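Local atomic coordinates of arylalkylamine N-Acetyltransferase like 5b (Aedes aegypti, PDB entry 4FD4), a protein that probably transfers acyl groups from acyl-CoA to the amine of arylalkylamines such as serotonin and dopamine, as an acetyltransferase of the GNAT fold. Residues Gly79-Gly84 and Ala126-Ile131; Ala115-Arg120 and Glu182-Leu187; Ser164-Ser169 and Ile210-Lys215. One frame throughout, in Å; residues are numbered along the deposited sequence.

Contact 1 of 3, residues Gly79-Gly84 and Ala126-Ile131; sequences GPIQPG and AYHVHI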
loop_
_atom_site.group_PDB
_atom_site.type_symbol
_atom_site.label_atom_id
_atom_site.label_comp_id
_atom_site.label_asym_id
_atom_site.label_seq_id
_atom_site.Cartn_x
_atom_site.Cartn_y
_atom_site.Cartn_z
ATOM N N GLY A 79 7.476 3.004 -1.335
ATOM C CA GLY A 79 8.194 4.149 -1.883
ATOM C C GLY A 79 8.458 5.129 -0.758
ATOM O O GLY A 79 7.890 4.986 0.325
ATOM N N PRO A 80 9.309 6.138 -1.011
ATOM C CA PRO A 80 9.604 7.106 0.048
ATOM C C PRO A 80 8.411 8.024 0.266
ATOM O O PRO A 80 7.645 8.272 -0.661
ATOM C CB PRO A 80 10.805 7.887 -0.505
ATOM C CG PRO A 80 10.653 7.783 -2.026
ATOM C CD PRO A 80 9.981 6.446 -2.285
ATOM N N ILE A 81 8.237 8.496 1.494
ATOM C CA ILE A 81 7.319 9.606 1.741
ATOM C C ILE A 81 8.099 10.675 2.488
ATOM O O ILE A 81 9.093 10.376 3.159
ATOM C CB ILE A 81 6.080 9.189 2.561
ATOM C CG1 ILE A 81 6.517 8.533 3.869
ATOM C CG2 ILE A 81 5.193 8.248 1.742
ATOM C CD1 ILE A 81 5.356 8.178 4.788
ATOM N N GLN A 82 7.657 11.916 2.367
ATOM C CA GLN A 82 8.348 13.004 3.033
ATOM C C GLN A 82 7.441 14.212 3.190
ATOM O O GLN A 82 6.416 14.316 2.513
ATOM C CB GLN A 82 9.607 13.375 2.261
ATOM C CG GLN A 82 9.349 14.072 0.945
ATOM C CD GLN A 82 10.634 14.429 0.227
ATOM O OE1 GLN A 82 11.537 13.596 0.096
ATOM N NE2 GLN A 82 10.726 15.672 -0.242
ATOM N N PRO A 83 7.796 15.122 4.114
ATOM C CA PRO A 83 6.961 16.315 4.287
ATOM C C PRO A 83 6.706 16.960 2.932
ATOM O O PRO A 83 7.620 17.012 2.101
ATOM C CB PRO A 83 7.824 17.224 5.181
ATOM C CG PRO A 83 8.635 16.268 5.995
ATOM C CD PRO A 83 8.944 15.110 5.041
ATOM N N GLY A 84 5.475 17.413 2.706
ATOM C CA GLY A 84 5.103 18.012 1.437
ATOM C C GLY A 84 4.261 17.090 0.570
ATOM O O GLY A 84 3.491 17.552 -0.280
ATOM N N ALA A 126 10.633 8.678 5.102
ATOM C CA ALA A 126 10.324 7.363 5.647
ATOM C C ALA A 126 10.014 6.447 4.475
ATOM O O ALA A 126 9.774 6.928 3.369
ATOM C CB ALA A 126 9.132 7.455 6.582
ATOM N N TYR A 127 10.013 5.141 4.711
ATOM C CA TYR A 127 9.697 4.175 3.659
ATOM C C TYR A 127 8.287 3.664 3.891
ATOM O O TYR A 127 7.994 3.079 4.938
ATOM C CB TYR A 127 10.690 3.018 3.723
ATOM C CG TYR A 127 10.729 2.054 2.546
ATOM C CD1 TYR A 127 10.202 0.774 2.661
ATOM C CD2 TYR A 127 11.363 2.394 1.360
ATOM C CE1 TYR A 127 10.270 -0.136 1.603
ATOM C CE2 TYR A 127 11.439 1.494 0.292
ATOM C CZ TYR A 127 10.892 0.238 0.418
ATOM O OH TYR A 127 10.977 -0.646 -0.644
ATOM N N HIS A 128 7.420 3.851 2.905
ATOM C CA HIS A 128 6.004 3.571 3.092
ATOM C C HIS A 128 5.523 2.424 2.214
ATOM O O HIS A 128 5.586 2.508 0.989
ATOM C CB HIS A 128 5.192 4.826 2.797
ATOM C CG HIS A 128 3.752 4.707 3.168
ATOM N ND1 HIS A 128 3.318 4.726 4.474
ATOM C CD2 HIS A 128 2.640 4.574 2.403
ATOM C CE1 HIS A 128 2.006 4.607 4.503
ATOM N NE2 HIS A 128 1.568 4.510 3.256
ATOM N N VAL A 129 5.072 1.345 2.843
ATOM C CA VAL A 129 4.469 0.249 2.111
ATOM C C VAL A 129 3.069 0.659 1.670
ATOM O O VAL A 129 2.181 0.870 2.506
ATOM C CB VAL A 129 4.390 -1.054 2.955
ATOM C CG1 VAL A 129 3.784 -2.176 2.121
ATOM C CG2 VAL A 129 5.769 -1.465 3.438
ATOM N N HIS A 130 2.886 0.777 0.358
ATOM C CA HIS A 130 1.585 1.113 -0.231
ATOM C C HIS A 130 0.742 -0.146 -0.433
ATOM O O HIS A 130 -0.476 -0.123 -0.245
ATOM C CB HIS A 130 1.755 1.768 -1.606
ATOM C CG HIS A 130 2.481 3.086 -1.581
ATOM N ND1 HIS A 130 1.941 4.220 -1.032
ATOM C CD2 HIS A 130 3.692 3.437 -2.085
ATOM C CE1 HIS A 130 2.794 5.230 -1.180
ATOM N NE2 HIS A 130 3.861 4.778 -1.807
ATOM N N ILE A 131 1.392 -1.229 -0.862
ATOM C CA ILE A 131 0.683 -2.473 -1.193
ATOM C C ILE A 131 1.375 -3.697 -0.569
ATOM O O ILE A 131 2.598 -3.811 -0.594
ATOM C CB ILE A 131 0.610 -2.682 -2.730
ATOM C CG1 ILE A 131 -0.251 -1.599 -3.390
ATOM C CG2 ILE A 131 0.082 -4.077 -3.080
ATOM C CD1 ILE A 131 -0.215 -1.620 -4.916
HETATM O O HOH W 1 5.798 6.821 -2.215
#
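An antiparallel step inside the GNAT sheet, between strands 71-81 and 126-134, joins G79, P80 and I81 to H128, Y127 and A126. Two hydrogen-bonded pairs flank a non-hydrogen-bonded one. G79 N donates to H128 O at 3.0 Å and H128 N returns the bond to G79 O; I81 N reaches A126 O at 2.9 Å, and A126 N bonds to I81 O. P80 occupies the non-hydrogen-bonded pair with Y127, so the proline's missing N-H costs this ladder nothing, and its CA approaches A126 O at 3.3 Å in a CA-H...O contact.

I81 divides its branches between two neighbours. CG1 is tucked in over its own backbone, flanked by N and C (chi1 55°), where it meets A126 CB at 3.9 Å, while CG2 packs 3.6 Å from H128 CB and CD1 reaches H128 ND1 at a slant. A small alanine and a branched isoleucine thus share one face with the histidine, whose ND1 bonds to S164 OG and whose NE2 bonds weakly to D166 OD2.

G79, lacking a side chain, lets H130 CD2 come within 3.9 Å of G79 N. The H130 ring has H128 O above one face and, in plane at its edge, a water that H130 NE2 shares with P80 O at 2.8 Å from each.

H130 and I131 both face I77 in a classic beta bulge. On the face opposite I81 and H128, Y127 packs on helix 143-158 and bonds through OH to Q151, and strand 162-167 continues the sheet beyond 126-134.

Contact 2 of 3, residues Ala115-Arg120 and Glu182-Leu187; sequences ADVCGR and ECISQL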
loop_
_atom_site.group_PDB
_atom_site.type_symbol
_atom_site.label_atom_id
_atom_site.label_comp_id
_atom_site.label_asym_id
_atom_site.label_seq_id
_atom_site.Cartn_x
_atom_site.Cartn_y
_atom_site.Cartn_z
ATOM N N ALA A 115 -0.978 10.678 10.008
ATOM C CA ALA A 115 0.059 9.860 10.619
ATOM C C ALA A 115 1.271 10.722 10.926
ATOM O O ALA A 115 1.867 10.604 11.993
ATOM C CB ALA A 115 0.440 8.703 9.711
ATOM N N ASP A 116 1.642 11.576 9.976
ATOM C CA ASP A 116 2.776 12.483 10.150
ATOM C C ASP A 116 4.022 11.750 10.648
ATOM O O ASP A 116 4.669 12.202 11.588
ATOM C CB ASP A 116 2.410 13.589 11.142
ATOM C CG ASP A 116 3.456 14.694 11.199
ATOM O OD1 ASP A 116 3.528 15.394 12.233
ATOM O OD2 ASP A 116 4.218 14.846 10.213
ATOM N N VAL A 117 4.363 10.626 10.021
ATOM C CA VAL A 117 5.503 9.823 10.472
ATOM C C VAL A 117 6.796 10.635 10.619
ATOM O O VAL A 117 7.469 10.582 11.666
ATOM C CB VAL A 117 5.749 8.615 9.549
ATOM C CG1 VAL A 117 7.053 7.913 9.928
ATOM C CG2 VAL A 117 4.580 7.659 9.617
ATOM N N CYS A 118 7.120 11.406 9.590
ATOM C CA CYS A 118 8.370 12.162 9.583
ATOM C C CYS A 118 8.446 13.166 10.744
ATOM O O CYS A 118 9.500 13.333 11.373
ATOM C CB CYS A 118 8.556 12.868 8.246
ATOM S SG CYS A 118 8.766 11.729 6.831
ATOM N N GLY A 119 7.326 13.820 11.027
ATOM C CA GLY A 119 7.281 14.811 12.089
ATOM C C GLY A 119 7.314 14.176 13.464
ATOM O O GLY A 119 7.994 14.666 14.372
ATOM N N ARG A 120 6.575 13.084 13.620
ATOM C CA ARG A 120 6.514 12.396 14.896
ATOM C C ARG A 120 7.852 11.787 15.292
ATOM O O ARG A 120 8.194 11.758 16.474
ATOM C CB ARG A 120 5.439 11.322 14.881
ATOM C CG ARG A 120 4.041 11.896 14.977
ATOM C CD ARG A 120 3.014 10.817 15.181
ATOM N NE ARG A 120 1.665 11.349 15.031
ATOM C CZ ARG A 120 0.568 10.603 15.040
ATOM N NH1 ARG A 120 0.665 9.288 15.193
ATOM N NH2 ARG A 120 -0.626 11.170 14.894
ATOM N N GLU A 182 4.332 -0.046 15.420
ATOM C CA GLU A 182 3.306 0.496 16.302
ATOM C C GLU A 182 2.267 1.210 15.440
ATOM O O GLU A 182 2.625 2.072 14.633
ATOM C CB GLU A 182 3.940 1.481 17.301
ATOM C CG GLU A 182 2.961 2.204 18.246
ATOM C CD GLU A 182 3.605 3.384 18.983
ATOM O OE1 GLU A 182 4.787 3.687 18.710
ATOM O OE2 GLU A 182 2.930 4.013 19.835
ATOM N N CYS A 183 0.991 0.847 15.585
ATOM C CA CYS A 183 -0.084 1.604 14.936
ATOM C C CYS A 183 -0.279 2.930 15.650
ATOM O O CYS A 183 -0.629 2.957 16.830
ATOM C CB CYS A 183 -1.400 0.838 14.946
ATOM S SG CYS A 183 -2.851 1.927 14.700
ATOM N N ILE A 184 -0.064 4.025 14.926
ATOM C CA ILE A 184 -0.059 5.354 15.524
ATOM C C ILE A 184 -1.288 6.177 15.150
ATOM O O ILE A 184 -1.569 7.206 15.770
ATOM C CB ILE A 184 1.184 6.143 15.107
ATOM C CG1 ILE A 184 1.334 6.115 13.584
ATOM C CG2 ILE A 184 2.434 5.595 15.801
ATOM C CD1 ILE A 184 2.515 6.897 13.082
ATOM N N SER A 185 -2.015 5.731 14.134
ATOM C CA SER A 185 -3.199 6.443 13.682
ATOM C C SER A 185 -4.143 5.471 12.981
ATOM O O SER A 185 -3.702 4.465 12.428
ATOM C CB SER A 185 -2.797 7.592 12.751
ATOM O OG SER A 185 -3.878 7.988 11.932
ATOM N N GLN A 186 -5.442 5.752 13.022
ATOM C CA GLN A 186 -6.413 4.934 12.301
ATOM C C GLN A 186 -7.595 5.748 11.804
ATOM O O GLN A 186 -7.827 6.873 12.257
ATOM C CB GLN A 186 -6.895 3.748 13.150
ATOM C CG GLN A 186 -7.008 4.016 14.638
ATOM C CD GLN A 186 -7.477 2.790 15.400
ATOM O OE1 GLN A 186 -8.524 2.210 15.087
ATOM N NE2 GLN A 186 -6.703 2.383 16.400
ATOM N N LEU A 187 -8.337 5.175 10.863
ATOM C CA LEU A 187 -9.458 5.870 10.243
ATOM C C LEU A 187 -10.536 4.883 9.843
ATOM O O LEU A 187 -10.302 3.973 9.039
ATOM C CB LEU A 187 -8.991 6.675 9.020
ATOM C CG LEU A 187 -10.047 7.182 8.021
ATOM C CD1 LEU A 187 -9.689 8.557 7.463
ATOM C CD2 LEU A 187 -10.220 6.212 6.883
#
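The guanidinium of R120 meets I184 O at its edge, with A115 O over one face. NH1 donates to I184 O at 3.1 Å, nearly straight (160° at the hydrogen) and with the oxygen close to the guanidinium plane. The carbonyl is used less favourably, because NH1 stands above its plane, 61° out of it. A115 O also lies 3.1 Å from R120 NE, but as it sits over the face the N-H does not point at it.

R120 suits this place because it is long: extended from CG to NE, the chain runs past I184 in the opposite direction, and its methylenes carry the charged end from the short helix 117-121 to the strand. R120 NH1 comes within 3.2 Å of I184 CB. The first torsion of I184 (chi1 51°) folds CG1 in against both N and C of its own backbone, which sends CD1 toward the helix, 4.1 Å from V117 CG2 and 3.9 Å from A115 O. The valine and isoleucine chains lie roughly perpendicular. The small A115 suits the junction, its CA 4.2 Å from S185 CB.

D116, with positive phi, makes the break between helix 99-115 and helix 117-121. It is the N-cap of the second: D116 OD2 takes a weak bond from G119 N at 3.4 Å, while its backbone O accepts from R120 N in the first regular turn. G119 has no CB, which would collide with D116 OD1.

Beside strand 182-188 in the sheet runs strand 209-216, whose T212 also touches A115; I184 and S185 both face T212. This doubling of two residues against one is a classic beta bulge, here in an outermost strand of the GNAT sheet.

Contact 3 of 3, residues Ser164-Ser169 and Ile210-Lys215; sequences SGDFTS and IKTCVK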
loop_
_atom_site.group_PDB
_atom_site.type_symbol
_atom_site.label_atom_id
_atom_site.label_comp_id
_atom_site.label_asym_id
_atom_site.label_seq_id
_atom_site.Cartn_x
_atom_site.Cartn_y
_atom_site.Cartn_z
ATOM N N SER A 164 6.754 2.505 7.272
ATOM C CA SER A 164 5.353 2.603 7.657
ATOM C C SER A 164 4.443 1.976 6.622
ATOM O O SER A 164 4.891 1.555 5.554
ATOM C CB SER A 164 4.939 4.064 7.885
ATOM O OG SER A 164 5.276 4.880 6.778
ATOM N N GLY A 165 3.158 1.914 6.943
ATOM C CA GLY A 165 2.180 1.402 6.002
ATOM C C GLY A 165 0.751 1.700 6.402
ATOM O O GLY A 165 0.455 1.930 7.581
ATOM N N ASP A 166 -0.131 1.716 5.408
ATOM C CA ASP A 166 -1.558 1.811 5.645
ATOM C C ASP A 166 -2.138 0.409 5.480
ATOM O O ASP A 166 -2.233 -0.108 4.368
ATOM C CB ASP A 166 -2.209 2.784 4.653
ATOM C CG ASP A 166 -1.645 4.190 4.757
ATOM O OD1 ASP A 166 -1.380 4.648 5.891
ATOM O OD2 ASP A 166 -1.448 4.832 3.703
ATOM N N PHE A 167 -2.487 -0.206 6.602
ATOM C CA PHE A 167 -2.936 -1.588 6.617
ATOM C C PHE A 167 -4.442 -1.675 6.772
ATOM O O PHE A 167 -5.008 -1.250 7.786
ATOM C CB PHE A 167 -2.191 -2.361 7.704
ATOM C CG PHE A 167 -0.703 -2.357 7.511
ATOM C CD1 PHE A 167 -0.126 -3.139 6.525
ATOM C CD2 PHE A 167 0.117 -1.545 8.284
ATOM C CE1 PHE A 167 1.243 -3.128 6.325
ATOM C CE2 PHE A 167 1.489 -1.535 8.088
ATOM C CZ PHE A 167 2.048 -2.329 7.106
ATOM N N THR A 168 -5.066 -2.179 5.733
ATOM C CA THR A 168 -6.488 -2.162 5.576
ATOM C C THR A 168 -7.161 -3.431 6.044
ATOM O O THR A 168 -8.327 -3.467 6.143
ATOM C CB THR A 168 -6.886 -1.911 4.111
ATOM O OG1 THR A 168 -6.159 -0.806 3.585
ATOM C CG2 THR A 168 -8.341 -1.567 4.022
ATOM N N SER A 169 -6.410 -4.470 6.341
ATOM C CA SER A 169 -6.993 -5.717 6.807
ATOM C C SER A 169 -6.495 -6.170 8.158
ATOM O O SER A 169 -5.530 -5.669 8.699
ATOM C CB SER A 169 -6.807 -6.814 5.806
ATOM O OG SER A 169 -5.465 -7.115 5.608
ATOM N N ILE A 210 -8.857 1.446 8.769
ATOM C CA ILE A 210 -7.520 1.492 8.198
ATOM C C ILE A 210 -6.540 1.912 9.277
ATOM O O ILE A 210 -6.791 2.873 10.001
ATOM C CB ILE A 210 -7.445 2.508 7.057
ATOM C CG1 ILE A 210 -8.581 2.276 6.059
ATOM C CG2 ILE A 210 -6.076 2.438 6.377
ATOM C CD1 ILE A 210 -8.581 3.249 4.914
ATOM N N LYS A 211 -5.426 1.201 9.400
ATOM C CA LYS A 211 -4.457 1.553 10.437
ATOM C C LYS A 211 -3.087 1.876 9.862
ATOM O O LYS A 211 -2.496 1.060 9.172
ATOM C CB LYS A 211 -4.321 0.426 11.467
ATOM C CG LYS A 211 -5.609 0.068 12.207
ATOM C CD LYS A 211 -5.289 -0.326 13.647
ATOM C CE LYS A 211 -6.509 -0.850 14.395
ATOM N NZ LYS A 211 -6.945 -2.181 13.883
ATOM N N THR A 212 -2.581 3.068 10.154
ATOM C CA THR A 212 -1.232 3.439 9.756
ATOM C C THR A 212 -0.249 3.014 10.846
ATOM O O THR A 212 -0.339 3.465 11.996
ATOM C CB THR A 212 -1.124 4.960 9.497
ATOM O OG1 THR A 212 -2.125 5.354 8.549
ATOM C CG2 THR A 212 0.257 5.317 8.963
ATOM N N CYS A 213 0.688 2.139 10.492
ATOM C CA CYS A 213 1.667 1.647 11.467
ATOM C C CYS A 213 3.091 1.994 11.043
ATOM O O CYS A 213 3.355 2.226 9.850
ATOM C CB CYS A 213 1.508 0.135 11.683
ATOM S SG CYS A 213 -0.211 -0.384 11.921
ATOM N N VAL A 214 4.005 2.030 12.016
ATOM C CA VAL A 214 5.353 2.550 11.780
ATOM C C VAL A 214 6.401 1.937 12.720
ATOM O O VAL A 214 6.092 1.546 13.848
ATOM C CB VAL A 214 5.386 4.084 11.941
ATOM C CG1 VAL A 214 4.990 4.468 13.362
ATOM C CG2 VAL A 214 6.772 4.633 11.609
ATOM N N LYS A 215 7.643 1.878 12.251
ATOM C CA LYS A 215 8.737 1.298 13.019
ATOM C C LYS A 215 10.073 1.940 12.631
ATOM O O LYS A 215 10.357 2.142 11.442
ATOM C CB LYS A 215 8.747 -0.218 12.811
ATOM C CG LYS A 215 10.092 -0.891 12.963
ATOM C CD LYS A 215 9.912 -2.412 13.019
ATOM C CE LYS A 215 11.198 -3.117 12.597
ATOM N NZ LYS A 215 11.219 -4.557 13.000
#
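Strands 164-167 and 210-215 run antiparallel, at 167° between their directions, with S164, G165, D166 and F167 facing V214, C213, T212 and K211 in turn. The pairing is the one expected of the GNAT fold, in which the last strand of the chain inserts between its two predecessors. G165 N donates to C213 O and C213 N to G165 O, each at 2.9 Å, and F167 and K211 form a second such pair, with F167 N donating to K211 O at 172°.

Side chains alternate between the faces. On one, D166 and T212 run abreast in the same direction. A chi1 of -54° turns the T212 hydroxyl away from its own carbonyl carbon and onto the aspartate, so that T212 OG1 donates to D166 OD1 at 2.8 Å; the other carboxylate oxygen and S164 OG are left to H128. S164 CB rests 4.1 Å from V214 CB. The small serine suits the close pairing there, where the CA atoms of S164 and V214 are 4.1 Å apart.

On the other face, G165 has no side chain, and the F167 ring fills the place a CB would take. F167 also packs on V173 and A176 of helix 170-178. C213 meets the F167 ring in a sulfur-aromatic contact: the sulfur approaches obliquely, 5.1 Å from the ring centroid, with C213 SG 3.8 Å from F167 CD2.

Contacts 1 and 3 join where strands 126-134 and 162-167 run parallel, Y127 O and S164 N being 2.7 Å apart, a probable hydrogen bond. In GNAT enzymes acyl-CoA typically binds where two parallel central strands splay apart, probably these two here. Contact 2 adds strand 182-188, one of the two outermost, to contact 3 (S185 O to T212 N, 2.9 Å); its helix returns to contact 1 through V117 CG1, 4.0 Å from A126 CB. A disulfide between C183 and C213, seen in another structure of this protein, is absent here, their SG atoms 4.5 Å apart. Glycerol, probably from the crystallisation liquor, lies about 4 Å from the side chains of I81, V117 and F167.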